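Local coordinates for glycoside hydrolase family protein (Novosphingobium sp. PP1Y, PDB 6Q2F), which hydrolyses alpha-L-rhamnosides as an alpha-L-rhamnosidase, a glycoside hydrolase that probably releases terminal rhamnose from its substrates, at residues Thr384-Val389 with Glu509-Pro514; Met390-Tyr395 with Glu586-Met591; Arg619-Ala624 with Pro743-Tyr748. One frame throughout, in Å; residues are numbered along the deposited sequence.

In the fold
The three contacts lie in a row: the centres of contacts 1 and 2 are about 13 Å apart, those of contacts 2 and 3 about 10 Å, and those of contacts 1 and 3 about 22 Å. In sequence, contacts 1 and 2 interleave, with 384-389 running straight into 390-395, while contact 3 follows both. Eight parallel strands, from 56-62 round to 674-677, close a ring of the TIM-barrel kind; segments 509-514, 586-591 and 619-624 follow its strands 497-502, 579-582 and 604-610. Hydroxyls of Thr621 and Thr745 bond to the backbone of 586-591, joining contact 3 to contact 2. The row thus runs from helix 382-385 across the loops that follow the barrel strands, where Glu586 of contact 2 binds the sodium ion.

Contact 1: residues Thr384-Val389 with Glu509-Pro514; sequences TKAGFV and EANWTP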
# COMPACT_ATOMS: atom_id res chain seq x y z
N THR A 384 -13.08 -16.59 -10.34
CA THR A 384 -12.58 -15.26 -9.98
C THR A 384 -13.73 -14.28 -9.78
O THR A 384 -13.69 -13.46 -8.86
CB THR A 384 -11.57 -14.74 -11.02
OG1 THR A 384 -11.13 -13.43 -10.65
CG2 THR A 384 -12.13 -14.70 -12.41
N LYS A 385 -14.79 -14.38 -10.59
CA LYS A 385 -15.92 -13.46 -10.44
C LYS A 385 -16.64 -13.66 -9.12
O LYS A 385 -17.21 -12.71 -8.58
CB LYS A 385 -16.91 -13.61 -11.60
CG LYS A 385 -16.40 -13.10 -12.94
CD LYS A 385 -17.31 -13.57 -14.09
CE LYS A 385 -16.80 -13.07 -15.45
NZ LYS A 385 -17.57 -13.64 -16.59
N ALA A 386 -16.60 -14.88 -8.57
CA ALA A 386 -17.20 -15.17 -7.28
C ALA A 386 -16.27 -14.84 -6.12
O ALA A 386 -16.65 -15.06 -4.97
CB ALA A 386 -17.62 -16.64 -7.20
N GLY A 387 -15.07 -14.34 -6.40
CA GLY A 387 -14.19 -13.93 -5.33
C GLY A 387 -13.30 -15.00 -4.75
O GLY A 387 -12.68 -14.77 -3.70
N PHE A 388 -13.21 -16.17 -5.38
CA PHE A 388 -12.27 -17.17 -4.90
C PHE A 388 -10.83 -16.82 -5.26
O PHE A 388 -9.91 -17.33 -4.61
CB PHE A 388 -12.61 -18.55 -5.46
CG PHE A 388 -13.86 -19.15 -4.88
CD1 PHE A 388 -13.87 -19.62 -3.58
CD2 PHE A 388 -15.01 -19.24 -5.64
CE1 PHE A 388 -15.02 -20.17 -3.04
CE2 PHE A 388 -16.16 -19.79 -5.11
CZ PHE A 388 -16.16 -20.26 -3.81
N VAL A 389 -10.63 -15.97 -6.27
CA VAL A 389 -9.30 -15.53 -6.68
C VAL A 389 -9.47 -14.20 -7.39
O VAL A 389 -10.47 -13.98 -8.08
CB VAL A 389 -8.61 -16.58 -7.59
CG1 VAL A 389 -9.48 -16.88 -8.81
CG2 VAL A 389 -7.22 -16.07 -8.01
N GLU A 509 -8.67 -15.32 0.14
CA GLU A 509 -9.85 -14.90 -0.63
C GLU A 509 -11.10 -15.51 -0.00
O GLU A 509 -11.44 -16.66 -0.29
CB GLU A 509 -9.71 -15.32 -2.09
CG GLU A 509 -8.40 -14.86 -2.77
CD GLU A 509 -8.08 -13.40 -2.49
OE1 GLU A 509 -9.02 -12.58 -2.46
OE2 GLU A 509 -6.89 -13.09 -2.27
N ALA A 510 -11.77 -14.73 0.84
CA ALA A 510 -13.01 -15.16 1.48
C ALA A 510 -14.21 -14.54 0.77
O ALA A 510 -14.15 -13.40 0.31
CB ALA A 510 -13.00 -14.76 2.96
N ASN A 511 -15.29 -15.31 0.66
CA ASN A 511 -16.43 -14.79 -0.09
C ASN A 511 -17.76 -15.23 0.51
O ASN A 511 -18.77 -15.31 -0.22
CB ASN A 511 -16.37 -15.23 -1.56
CG ASN A 511 -16.61 -16.73 -1.75
OD1 ASN A 511 -16.72 -17.49 -0.80
ND2 ASN A 511 -16.67 -17.14 -3.02
N TRP A 512 -17.80 -15.55 1.80
CA TRP A 512 -19.07 -15.81 2.46
C TRP A 512 -19.01 -15.27 3.89
O TRP A 512 -17.96 -15.25 4.53
CB TRP A 512 -19.45 -17.30 2.50
CG TRP A 512 -20.75 -17.50 3.23
CD1 TRP A 512 -20.91 -17.94 4.50
CD2 TRP A 512 -22.06 -17.17 2.75
NE1 TRP A 512 -22.24 -17.94 4.84
CE2 TRP A 512 -22.97 -17.46 3.78
CE3 TRP A 512 -22.56 -16.67 1.53
CZ2 TRP A 512 -24.35 -17.29 3.64
CZ3 TRP A 512 -23.92 -16.48 1.40
CH2 TRP A 512 -24.80 -16.79 2.44
N THR A 513 -20.16 -14.83 4.37
CA THR A 513 -20.31 -14.46 5.76
C THR A 513 -21.77 -14.69 6.10
O THR A 513 -22.63 -14.57 5.22
CB THR A 513 -19.86 -13.00 6.01
OG1 THR A 513 -19.67 -12.76 7.41
CG2 THR A 513 -20.86 -11.99 5.44
N PRO A 514 -22.09 -15.07 7.34
CA PRO A 514 -23.44 -15.62 7.61
C PRO A 514 -24.60 -14.67 7.29
O PRO A 514 -25.65 -15.13 6.84
CB PRO A 514 -23.37 -15.98 9.10
CG PRO A 514 -21.92 -16.34 9.31
CD PRO A 514 -21.16 -15.30 8.47
O HOH W 1 -13.31 -12.58 -2.18
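Glu509 lays its CB against two successive carbonyls of the other segment, 3.2 Å from Phe388 O and 3.4 Å from Gly387 O, and its CG continues past the first of them. At Ala510 the link is through the backbone: a water donates to both Ala510 O and Gly387 O. Asn511 then makes the one direct hydrogen bond, ND2 to Ala386 O at 2.9 Å and nearly straight (168°). Its chi1 of 69° places CG between the backbone N and the carbonyl carbon, which aims the amide at Ala386 O and the Phe388 ring. The acceptor lies close to the amide plane of Asn511, whereas ND2 stands above the carbonyl plane of Ala386. The same nitrogen sits over the centre of the Phe388 ring, 3.2 Å above it, with amide and ring planes 65° apart. Asn511 OD1 is taken by the backbone N of Leu153, so both ends of the amide are held. A Schellman motif ending helix 382-385 presents the Ala386 carbonyl: Gly387 has positive phi, and its N bonds back to Thr384 O. Around this buried joint, strand 151-160 packs on Phe388 through Lys152 and Trp155, and helix 543-575 brings Leu557 against Asn511 and Tyr553 against Trp512.

Contact 2: residues Met390-Tyr395 with Glu586-Met591; sequences MSRDYY and EDHRPM. With NA (sodium ion), chain B.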
# COMPACT_ATOMS: atom_id res chain seq x y z
N MSE A 390 -8.48 -13.32 -7.23
CA MSE A 390 -8.60 -11.96 -7.71
C MSE A 390 -8.37 -11.83 -9.21
O MSE A 390 -7.59 -12.57 -9.80
CB MSE A 390 -7.62 -11.04 -6.97
CG MSE A 390 -8.05 -10.77 -5.53
SE MSE A 390 -9.83 -10.03 -5.43
CE MSE A 390 -10.85 -11.68 -5.06
N SER A 391 -9.07 -10.88 -9.84
CA SER A 391 -8.70 -10.40 -11.15
C SER A 391 -8.34 -8.93 -11.00
O SER A 391 -8.88 -8.23 -10.14
CB SER A 391 -9.82 -10.60 -12.19
OG SER A 391 -10.14 -11.97 -12.33
N ARG A 392 -7.39 -8.49 -11.78
CA ARG A 392 -6.96 -7.14 -11.73
C ARG A 392 -8.04 -6.18 -12.18
O ARG A 392 -8.21 -5.14 -11.63
CB ARG A 392 -5.70 -6.99 -12.54
CG ARG A 392 -5.23 -5.58 -12.62
CD ARG A 392 -4.01 -5.44 -13.51
NE ARG A 392 -3.07 -4.52 -12.90
CZ ARG A 392 -2.71 -4.54 -11.62
NH1 ARG A 392 -3.23 -5.41 -10.77
NH2 ARG A 392 -1.83 -3.68 -11.19
N ASP A 393 -8.76 -6.56 -13.20
CA ASP A 393 -9.79 -5.74 -13.83
C ASP A 393 -10.93 -6.67 -14.20
O ASP A 393 -10.83 -7.41 -15.19
CB ASP A 393 -9.24 -5.01 -15.06
CG ASP A 393 -10.30 -4.20 -15.79
OD1 ASP A 393 -11.41 -4.03 -15.25
OD2 ASP A 393 -10.00 -3.70 -16.89
N TYR A 394 -12.01 -6.63 -13.42
CA TYR A 394 -13.11 -7.54 -13.70
C TYR A 394 -13.86 -7.15 -14.97
O TYR A 394 -14.57 -7.99 -15.53
CB TYR A 394 -14.05 -7.59 -12.50
CG TYR A 394 -13.54 -8.51 -11.41
CD1 TYR A 394 -13.70 -9.89 -11.53
CD2 TYR A 394 -12.91 -8.02 -10.28
CE1 TYR A 394 -13.26 -10.75 -10.56
CE2 TYR A 394 -12.45 -8.89 -9.29
CZ TYR A 394 -12.64 -10.26 -9.44
OH TYR A 394 -12.22 -11.16 -8.48
N TYR A 395 -13.70 -5.91 -15.45
CA TYR A 395 -14.34 -5.56 -16.71
C TYR A 395 -13.60 -6.17 -17.88
O TYR A 395 -14.18 -6.32 -18.96
CB TYR A 395 -14.43 -4.04 -16.87
CG TYR A 395 -15.20 -3.36 -15.76
CD1 TYR A 395 -16.29 -3.98 -15.16
CD2 TYR A 395 -14.83 -2.11 -15.30
CE1 TYR A 395 -16.99 -3.37 -14.14
CE2 TYR A 395 -15.53 -1.49 -14.27
CZ TYR A 395 -16.61 -2.12 -13.70
OH TYR A 395 -17.31 -1.51 -12.68
N GLU A 586 -2.13 -1.78 -0.21
CA GLU A 586 -0.71 -1.47 -0.39
C GLU A 586 -0.15 -1.98 -1.72
O GLU A 586 0.42 -1.19 -2.49
CB GLU A 586 0.15 -2.03 0.76
CG GLU A 586 1.65 -1.65 0.61
CD GLU A 586 2.52 -2.17 1.74
OE1 GLU A 586 3.52 -2.84 1.42
OE2 GLU A 586 2.23 -1.90 2.92
N ASP A 587 -0.30 -3.27 -1.99
CA ASP A 587 0.43 -3.95 -3.07
C ASP A 587 -0.58 -4.61 -4.02
O ASP A 587 -1.12 -5.68 -3.72
CB ASP A 587 1.40 -4.98 -2.48
CG ASP A 587 2.32 -5.61 -3.52
OD1 ASP A 587 2.30 -5.18 -4.68
OD2 ASP A 587 3.07 -6.54 -3.14
N HIS A 588 -0.80 -3.96 -5.17
CA HIS A 588 -1.72 -4.44 -6.22
C HIS A 588 -3.07 -4.76 -5.58
O HIS A 588 -3.64 -3.91 -4.89
CB HIS A 588 -1.07 -5.58 -6.97
CG HIS A 588 0.16 -5.18 -7.71
ND1 HIS A 588 1.39 -5.06 -7.10
CD2 HIS A 588 0.36 -4.86 -9.01
CE1 HIS A 588 2.29 -4.70 -7.99
NE2 HIS A 588 1.69 -4.57 -9.16
N ARG A 589 -3.61 -5.96 -5.78
CA ARG A 589 -4.99 -6.27 -5.40
C ARG A 589 -5.00 -7.61 -4.69
O ARG A 589 -5.34 -8.65 -5.28
CB ARG A 589 -5.90 -6.26 -6.63
CG ARG A 589 -7.40 -6.37 -6.28
CD ARG A 589 -8.29 -6.21 -7.50
NE ARG A 589 -9.64 -5.81 -7.11
CZ ARG A 589 -10.62 -5.52 -7.95
NH1 ARG A 589 -10.43 -5.59 -9.27
NH2 ARG A 589 -11.80 -5.15 -7.47
N PRO A 590 -4.62 -7.64 -3.41
CA PRO A 590 -4.54 -8.91 -2.69
C PRO A 590 -5.91 -9.49 -2.33
O PRO A 590 -6.02 -10.70 -2.13
CB PRO A 590 -3.75 -8.55 -1.43
CG PRO A 590 -4.07 -7.13 -1.21
CD PRO A 590 -4.20 -6.51 -2.57
N MSE A 591 -6.94 -8.65 -2.25
CA MSE A 591 -8.30 -9.11 -1.98
C MSE A 591 -9.29 -8.05 -2.45
O MSE A 591 -8.87 -6.97 -2.88
CB MSE A 591 -8.52 -9.38 -0.50
CG MSE A 591 -8.47 -8.11 0.32
SE MSE A 591 -8.73 -8.31 2.24
CE MSE A 591 -10.54 -9.05 2.30
NA NA B . 2.38 -2.77 5.14
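With chi1 at -171°, Arg589 swings CG to the far side of its backbone N and stays extended as far as NE, a straight reach that carries its guanidinium to the backbone of Ser391 and Arg392. Met390, a selenomethionine, already points at the other segment and bends at chi2 and chi3, which lays Met390 CG 3.4 Å from Arg589 O and Met390 SE 3.6 Å from Met591 C. Arg589 NH1 makes two weak hydrogen bonds, 3.2 Å to Ser391 O with an angle of 124° and 3.3 Å to Arg392 O with an angle of 132°. Tyr394 lies over one face of this guanidinium, its CE2 offset toward the rim, with the two planes steeply inclined rather than stacked, and Glu741 pairs with Arg589 NH2 in a salt bridge. An alanine here is likely to leave Glu741 without its charge partner and to open a gap beside the Tyr394 ring. The Arg392 side chain is poorly ordered; Arg392 NH2 approaches the edge of the His588 ring, 3.3 Å from His588 CD2, while its salt-bridge partner is Asp750. His588 ND1 donates to Asp587 OD1 at 2.6 Å, in the ring plane. Glu586 OE2 binds the sodium ion at 2.4 Å, and Asp503, Ser504, Glu583 and Glu644 complete that site. The joint thus connects the loop after helix 382-385 with the loop after barrel strand 579-582, flanked by helix 620-636 beside Glu586 and Asp587 and by helix 543-575, which touches Met591 and Tyr395.

Contact 3: residues Arg619-Ala624 with Pro743-Tyr748; sequences RQTLIA and PLTGLY
Thr745 meets Thr621 where the two backbones come nearest, their CA atoms 5.0 Å apart. Its CB lies 3.5 Å from Thr621 OG1. At the branch, CG2 packs 3.5 Å from Thr621 O, while OG1, set between the backbone N and the carbonyl carbon (chi1 51°), bonds instead to the backbone O of His588. Thr621 OG1 is likewise engaged outside this pair, with the O of Glu586 and the N of His588. Its approach to Thr745 is therefore van der Waals packing of a hydroxyl oxygen on CB and a methyl; both hydroxyls, Thr621 OG1 and Thr745 OG1, hydrogen-bond instead to backbone atoms of the 586-591 loop. Helix 620-636 belongs to a beta-alpha-beta crossover of the barrel, leading from strand 604-610 to the neighbouring parallel strand 642-649, and the single-turn helix 744-747 rests against its first turn. Pro743 occupies the N-cap position of that short helix, and the carboxylate of Asp595 accepts from the N of Leu744 and of Thr745. One turn beyond Thr621, Ala624 points its CB at the short helix: 3.5 Å to Leu744 O and 3.9 Å to Tyr748 CB, a close fit made by a lone methyl. Elsewhere in the joint a water donates to Gln620 O at 2.8 Å and Tyr748 O at 2.7 Å, although further acceptors compete for its two protons.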
# COMPACT_ATOMS: atom_id res chain seq x y z
N ARG A 619 8.23 1.63 -6.59
CA ARG A 619 7.16 0.71 -6.92
C ARG A 619 5.87 1.50 -7.11
O ARG A 619 5.41 2.17 -6.18
CB ARG A 619 7.00 -0.32 -5.82
CG ARG A 619 8.23 -1.24 -5.69
CD ARG A 619 8.10 -2.11 -4.44
NE ARG A 619 6.84 -2.87 -4.43
CZ ARG A 619 6.25 -3.30 -3.32
NH1 ARG A 619 6.79 -3.03 -2.13
NH2 ARG A 619 5.12 -3.99 -3.39
N GLN A 620 5.31 1.43 -8.32
CA GLN A 620 4.14 2.24 -8.65
C GLN A 620 2.99 1.98 -7.69
O GLN A 620 2.28 2.92 -7.30
CB GLN A 620 3.71 1.96 -10.09
CG GLN A 620 4.76 2.41 -11.12
CD GLN A 620 5.09 3.89 -11.00
OE1 GLN A 620 4.19 4.72 -10.88
NE2 GLN A 620 6.37 4.22 -11.02
N THR A 621 2.80 0.73 -7.25
CA THR A 621 1.67 0.45 -6.37
C THR A 621 1.76 1.26 -5.08
O THR A 621 0.73 1.59 -4.47
CB THR A 621 1.60 -1.05 -6.06
OG1 THR A 621 0.40 -1.34 -5.33
CG2 THR A 621 2.83 -1.54 -5.27
N LEU A 622 2.97 1.61 -4.66
CA LEU A 622 3.17 2.37 -3.43
C LEU A 622 2.90 3.86 -3.64
O LEU A 622 2.57 4.56 -2.68
CB LEU A 622 4.59 2.14 -2.91
CG LEU A 622 4.89 0.66 -2.58
CD1 LEU A 622 6.24 0.50 -1.89
CD2 LEU A 622 3.80 0.11 -1.69
N ILE A 623 3.08 4.36 -4.86
CA ILE A 623 2.64 5.72 -5.18
C ILE A 623 1.12 5.81 -5.08
O ILE A 623 0.58 6.68 -4.40
CB ILE A 623 3.13 6.12 -6.59
CG1 ILE A 623 4.67 6.02 -6.72
CG2 ILE A 623 2.59 7.50 -6.96
CD1 ILE A 623 5.47 6.82 -5.71
N ALA A 624 0.42 4.89 -5.74
CA ALA A 624 -1.04 4.82 -5.63
C ALA A 624 -1.48 4.63 -4.18
O ALA A 624 -2.43 5.28 -3.73
CB ALA A 624 -1.58 3.69 -6.51
N PRO A 743 -9.41 -1.15 -7.05
CA PRO A 743 -8.88 -0.14 -6.13
C PRO A 743 -7.72 0.61 -6.78
O PRO A 743 -7.28 0.30 -7.88
CB PRO A 743 -8.42 -0.98 -4.93
CG PRO A 743 -8.01 -2.29 -5.55
CD PRO A 743 -9.01 -2.52 -6.66
N LEU A 744 -7.22 1.61 -6.06
CA LEU A 744 -6.17 2.46 -6.61
C LEU A 744 -4.86 1.68 -6.79
O LEU A 744 -4.19 1.81 -7.82
CB LEU A 744 -5.96 3.67 -5.71
CG LEU A 744 -7.13 4.67 -5.72
CD1 LEU A 744 -7.04 5.60 -4.53
CD2 LEU A 744 -7.11 5.48 -7.02
N THR A 745 -4.50 0.84 -5.80
CA THR A 745 -3.32 -0.00 -5.98
C THR A 745 -3.54 -1.05 -7.06
O THR A 745 -2.57 -1.66 -7.52
CB THR A 745 -2.94 -0.71 -4.67
OG1 THR A 745 -4.08 -1.36 -4.11
CG2 THR A 745 -2.39 0.31 -3.66
N GLY A 746 -4.79 -1.29 -7.44
CA GLY A 746 -5.09 -2.17 -8.55
C GLY A 746 -5.02 -1.43 -9.87
O GLY A 746 -4.29 -1.85 -10.78
N LEU A 747 -5.76 -0.32 -9.98
CA LEU A 747 -5.74 0.44 -11.23
C LEU A 747 -4.33 0.87 -11.59
O LEU A 747 -3.94 0.82 -12.76
CB LEU A 747 -6.63 1.68 -11.10
CG LEU A 747 -8.16 1.55 -11.04
CD1 LEU A 747 -8.78 2.90 -10.65
CD2 LEU A 747 -8.73 1.06 -12.38
N TYR A 748 -3.55 1.28 -10.59
CA TYR A 748 -2.27 1.93 -10.81
C TYR A 748 -1.14 1.16 -10.12
O TYR A 748 -0.11 1.73 -9.77
CB TYR A 748 -2.35 3.38 -10.34
CG TYR A 748 -3.56 4.08 -10.94
CD1 TYR A 748 -3.72 4.15 -12.32
CD2 TYR A 748 -4.55 4.63 -10.13
CE1 TYR A 748 -4.82 4.77 -12.88
CE2 TYR A 748 -5.66 5.27 -10.68
CZ TYR A 748 -5.79 5.33 -12.06
OH TYR A 748 -6.90 5.93 -12.62
O HOH W 2 1.07 4.12 -9.57